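Local coordinates for tRNA (adenine(22)-N(1))-methyltransferase (PDB 6Q56), which catalyses S-adenosyl-L-methionine-dependent methylation of adenosine 22 in tRNA, forming N(1)-methyladenosine, at residues A94-G97 with G98-A102; I124-V127 with H128-W132. The protein carries 2 engineered substitutions. All blocks are in the same frame, centred on the assembly; numbering follows the deposited sequence.

Contact 1: A94-G97 with G98-A102; sequences AGMG and GALIA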
loop_
_atom_site.group_PDB
_atom_site.type_symbol
_atom_site.label_atom_id
_atom_site.label_comp_id
_atom_site.label_asym_id
_atom_site.label_seq_id
_atom_site.Cartn_x
_atom_site.Cartn_y
_atom_site.Cartn_z
ATOM N N ALA A 94 1.469 4.628 -3.969
ATOM C CA ALA A 94 2.193 3.450 -4.405
ATOM C C ALA A 94 3.673 3.693 -4.654
ATOM O O ALA A 94 4.130 4.818 -4.700
ATOM C CB ALA A 94 1.545 2.903 -5.660
ATOM N N GLY A 95 4.409 2.603 -4.815
ATOM C CA GLY A 95 5.834 2.661 -5.059
ATOM C C GLY A 95 6.603 3.142 -3.850
ATOM O O GLY A 95 7.660 3.736 -3.975
ATOM N N MET A 96 6.064 2.870 -2.673
ATOM C CA MET A 96 6.697 3.255 -1.426
ATOM C C MET A 96 6.674 2.098 -0.447
ATOM O O MET A 96 5.965 1.119 -0.638
ATOM C CB MET A 96 5.966 4.423 -0.782
ATOM C CG MET A 96 5.799 5.644 -1.655
ATOM S SD MET A 96 4.966 6.975 -0.780
ATOM C CE MET A 96 4.432 7.975 -2.152
ATOM N N GLY A 97 7.459 2.231 0.609
ATOM C CA GLY A 97 7.509 1.226 1.640
ATOM C C GLY A 97 6.292 1.401 2.513
ATOM O O GLY A 97 5.771 2.504 2.624
ATOM N N GLY A 98 5.843 0.317 3.126
ATOM C CA GLY A 98 4.686 0.344 3.999
ATOM C C GLY A 98 4.826 1.353 5.117
ATOM O O GLY A 98 3.875 2.029 5.466
ATOM N N ALA A 99 6.025 1.455 5.672
ATOM C CA ALA A 99 6.285 2.398 6.747
ATOM C C ALA A 99 6.001 3.827 6.302
ATOM O O ALA A 99 5.353 4.578 7.007
ATOM C CB ALA A 99 7.711 2.268 7.240
ATOM N N LEU A 100 6.493 4.196 5.129
ATOM C CA LEU A 100 6.284 5.542 4.616
ATOM C C LEU A 100 4.813 5.816 4.368
ATOM O O LEU A 100 4.305 6.850 4.749
ATOM C CB LEU A 100 7.069 5.765 3.330
ATOM C CG LEU A 100 6.945 7.168 2.736
ATOM C CD1 LEU A 100 7.283 8.244 3.756
ATOM C CD2 LEU A 100 7.833 7.292 1.515
ATOM N N ILE A 101 4.144 4.876 3.717
ATOM C CA ILE A 101 2.730 5.013 3.424
ATOM C C ILE A 101 1.965 5.232 4.717
ATOM O O ILE A 101 1.142 6.124 4.807
ATOM C CB ILE A 101 2.191 3.791 2.657
ATOM C CG1 ILE A 101 2.748 3.781 1.234
ATOM C CG2 ILE A 101 0.678 3.810 2.606
ATOM C CD1 ILE A 101 2.394 2.555 0.433
ATOM N N ALA A 102 2.246 4.418 5.720
ATOM C CA ALA A 102 1.581 4.556 7.003
ATOM C C ALA A 102 1.904 5.922 7.605
ATOM O O ALA A 102 1.050 6.552 8.211
ATOM C CB ALA A 102 1.983 3.435 7.942
#
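Met-96, Gly-97, Leu-100 and Ile-101 make a local helix-start contact at the turn from strand 90-96 into helix 98-107, the first half of a beta-alpha-beta unit in this Rossmann-type methyltransferase. Gly-97 occupies the N-cap position, and its carbonyl closes the opening turn: Ile-101 N donates to Gly-97 O at 3.1 Å, with an almost straight N-H...O angle of 172° and the donor nearly on the line of the C=O bond. Two apolar contacts accompany this bond, both made by Met-96. Met-96 CG lies anti to its carbonyl carbon (chi1 -55°), and the chain runs on extended, carrying the sulfur past the branched end of Leu-100; SD meets CD2 of Leu-100 at 3.7 Å, the two side chains crossing at a slant. Nearer the backbone, CB of Met-96 rests 3.9 Å from CG1 of Ile-101. That same CG1 lies 3.6 Å from Gly-97 O, while Ile-101 is buried against Leu-120 and Pro-122 of the next strand. Beta-branched isoleucine suits this place: CG1 and CD1 turn to Met-96 and the Gly-97 carbonyl, while CG2 points to Ile-129 of helix 127-135. Replacing it by alanine would remove CG1, CG2 and CD1 and is likely to leave a gap between Met-96 CB and Leu-120. A flexible thioether at the edge and a stiff branched chain in the core thus grip a helix start whose polar link is main-chain.

Contact 2: I124-V127 with H128-W132; sequences IHAV and HIREW. With NI (nickel (II) ion), chain E.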
loop_
_atom_site.group_PDB
_atom_site.type_symbol
_atom_site.label_atom_id
_atom_site.label_comp_id
_atom_site.label_asym_id
_atom_site.label_seq_id
_atom_site.Cartn_x
_atom_site.Cartn_y
_atom_site.Cartn_z
ATOM N N ILE A 124 7.037 -2.955 0.386
ATOM C CA ILE A 124 7.365 -3.841 1.460
ATOM C C ILE A 124 6.739 -3.323 2.746
ATOM O O ILE A 124 6.454 -2.130 2.914
ATOM C CB ILE A 124 8.878 -4.066 1.576
ATOM C CG1 ILE A 124 9.569 -2.743 1.853
ATOM C CG2 ILE A 124 9.432 -4.748 0.317
ATOM C CD1 ILE A 124 11.059 -2.869 2.042
ATOM N N HIS A 125 6.523 -4.276 3.636
ATOM C CA HIS A 125 5.826 -4.077 4.900
ATOM C C HIS A 125 4.515 -3.434 4.789
ATOM O O HIS A 125 4.223 -2.275 5.246
ATOM C CB HIS A 125 6.557 -3.363 5.889
ATOM C CG HIS A 125 7.857 -3.903 6.095
ATOM N ND1 HIS A 125 8.692 -3.273 6.993
ATOM C CD2 HIS A 125 8.523 -4.976 5.623
ATOM C CE1 HIS A 125 9.834 -3.932 7.046
ATOM N NE2 HIS A 125 9.760 -4.975 6.224
ATOM N N ALA A 126 3.680 -4.223 4.173
ATOM C CA ALA A 126 2.381 -3.784 4.056
ATOM C C ALA A 126 1.735 -3.781 5.492
ATOM O O ALA A 126 0.738 -3.090 5.722
ATOM C CB ALA A 126 1.543 -4.717 3.181
ATOM N N VAL A 127 2.296 -4.559 6.429
ATOM C CA VAL A 127 1.793 -4.644 7.786
ATOM C C VAL A 127 1.624 -3.272 8.445
ATOM O O VAL A 127 0.656 -3.048 9.146
ATOM C CB VAL A 127 2.685 -5.539 8.663
ATOM C CG1 VAL A 127 4.110 -5.039 8.676
ATOM C CG2 VAL A 127 2.126 -5.635 10.066
ATOM N N HIS A 128 2.566 -2.366 8.223
ATOM C CA HIS A 128 2.486 -1.037 8.812
ATOM C C HIS A 128 1.204 -0.334 8.382
ATOM O O HIS A 128 0.635 0.448 9.126
ATOM C CB HIS A 128 3.689 -0.186 8.412
ATOM C CG HIS A 128 5.009 -0.767 8.802
ATOM N ND1 HIS A 128 5.360 -1.009 10.110
ATOM C CD2 HIS A 128 6.077 -1.125 8.055
ATOM C CE1 HIS A 128 6.581 -1.507 10.151
ATOM N NE2 HIS A 128 7.039 -1.590 8.916
ATOM N N ILE A 129 0.765 -0.615 7.164
ATOM C CA ILE A 129 -0.437 -0.014 6.630
ATOM C C ILE A 129 -1.664 -0.625 7.280
ATOM O O ILE A 129 -2.594 0.082 7.634
ATOM C CB ILE A 129 -0.524 -0.183 5.108
ATOM C CG1 ILE A 129 0.631 0.544 4.433
ATOM C CG2 ILE A 129 -1.834 0.354 4.583
ATOM C CD1 ILE A 129 0.622 0.419 2.934
ATOM N N ARG A 130 -1.662 -1.941 7.437
ATOM C CA ARG A 130 -2.789 -2.624 8.047
ATOM C C ARG A 130 -2.960 -2.193 9.499
ATOM O O ARG A 130 -4.071 -2.001 9.966
ATOM C CB ARG A 130 -2.645 -4.137 7.933
ATOM C CG ARG A 130 -2.770 -4.645 6.511
ATOM C CD ARG A 130 -2.813 -6.158 6.440
ATOM N NE ARG A 130 -2.630 -6.641 5.081
ATOM C CZ ARG A 130 -1.451 -6.900 4.535
ATOM N NH1 ARG A 130 -0.344 -6.726 5.228
ATOM N NH2 ARG A 130 -1.381 -7.330 3.296
ATOM N N GLU A 131 -1.855 -2.031 10.205
ATOM C CA GLU A 131 -1.914 -1.610 11.592
ATOM C C GLU A 131 -2.509 -0.214 11.675
ATOM O O GLU A 131 -3.334 0.060 12.527
ATOM C CB GLU A 131 -0.534 -1.660 12.236
ATOM C CG GLU A 131 -0.041 -3.071 12.496
ATOM C CD GLU A 131 1.320 -3.113 13.154
ATOM O OE1 GLU A 131 1.972 -2.070 13.222
ATOM O OE2 GLU A 131 1.736 -4.194 13.599
ATOM N N TRP A 132 -2.090 0.665 10.777
ATOM C CA TRP A 132 -2.604 2.022 10.758
ATOM C C TRP A 132 -4.083 2.032 10.393
ATOM O O TRP A 132 -4.870 2.714 11.019
ATOM C CB TRP A 132 -1.825 2.891 9.782
ATOM C CG TRP A 132 -2.258 4.294 9.823
ATOM C CD1 TRP A 132 -1.794 5.263 10.644
ATOM C CD2 TRP A 132 -3.275 4.892 9.029
ATOM N NE1 TRP A 132 -2.448 6.436 10.406
ATOM C CE2 TRP A 132 -3.367 6.234 9.415
ATOM C CE3 TRP A 132 -4.115 4.425 8.023
ATOM C CZ2 TRP A 132 -4.261 7.112 8.832
ATOM C CZ3 TRP A 132 -4.998 5.296 7.448
ATOM C CH2 TRP A 132 -5.066 6.623 7.851
HETATM NI NI NI E . 8.694 -1.837 7.924
HETATM O O HOH W 1 9.484 -2.312 9.572
#
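Ala-126 O is shared by two amides of the first helical turn, Ile-129 N at 2.9 Å and Arg-130 N at 3.2 Å. Arg-130 N lies in the carbonyl plane, whereas Ile-129 N is tilted 53° out of it, above the plane and not on a lone pair. One residue on, Glu-131 N reaches Val-127 O at 2.9 Å as the helix continues. The small Ala-126 methyl lets the Arg-130 guanidinium draw close, NH1 standing 3.4 Å from CB; NE forms a salt bridge with Glu-143, and NH1 a hydrogen bond with Met-176 O. Val-127 and Glu-131 run alongside each other, CG2 of Val-127 lying nearest OE2 of Glu-131, 3.8 Å away, while Glu-131 CG packs against Val-127 O. At the start of the turn, His-125 and His-128 hold a nickel ion with a water as third ligand. The two side chains lie side by side; ND1 of His-125 binds at 1.7 Å, short enough to be doubtful, and NE2 of His-128 at 1.9 Å. With CG anti to the carbonyl carbon (chi1 -58°), His-128 carries NE2 to the nickel, 3.0 Å from His-125 ND1, the two nitrogens sharing the metal, not a hydrogen bond. The imidazoles meet rim to rim, planes at 53°. Histidine suits both places: each ring offers a nitrogen to the ion, which fixes their rotation and joins loop to helix.

From the N terminus, the chain leaves strand 90-96 through contact 1, which closes the first turn of helix 98-107. It then returns along strand 117-122, passes the loop after it, and enters helix 127-135 through contact 2. The two contacts therefore come in series, neither enclosing nor crossing the other, at matching ends of consecutive parallel strands. Between the two, the Gly-98 amide probably hydrogen-bonds to Ile-124 O, tying the first helix start to the second loop. Ile-101 packs on Ile-129, and Ala-99 and Ala-102 lie against His-128, so the two helices pack side by side, with the nickel close to Ala-99.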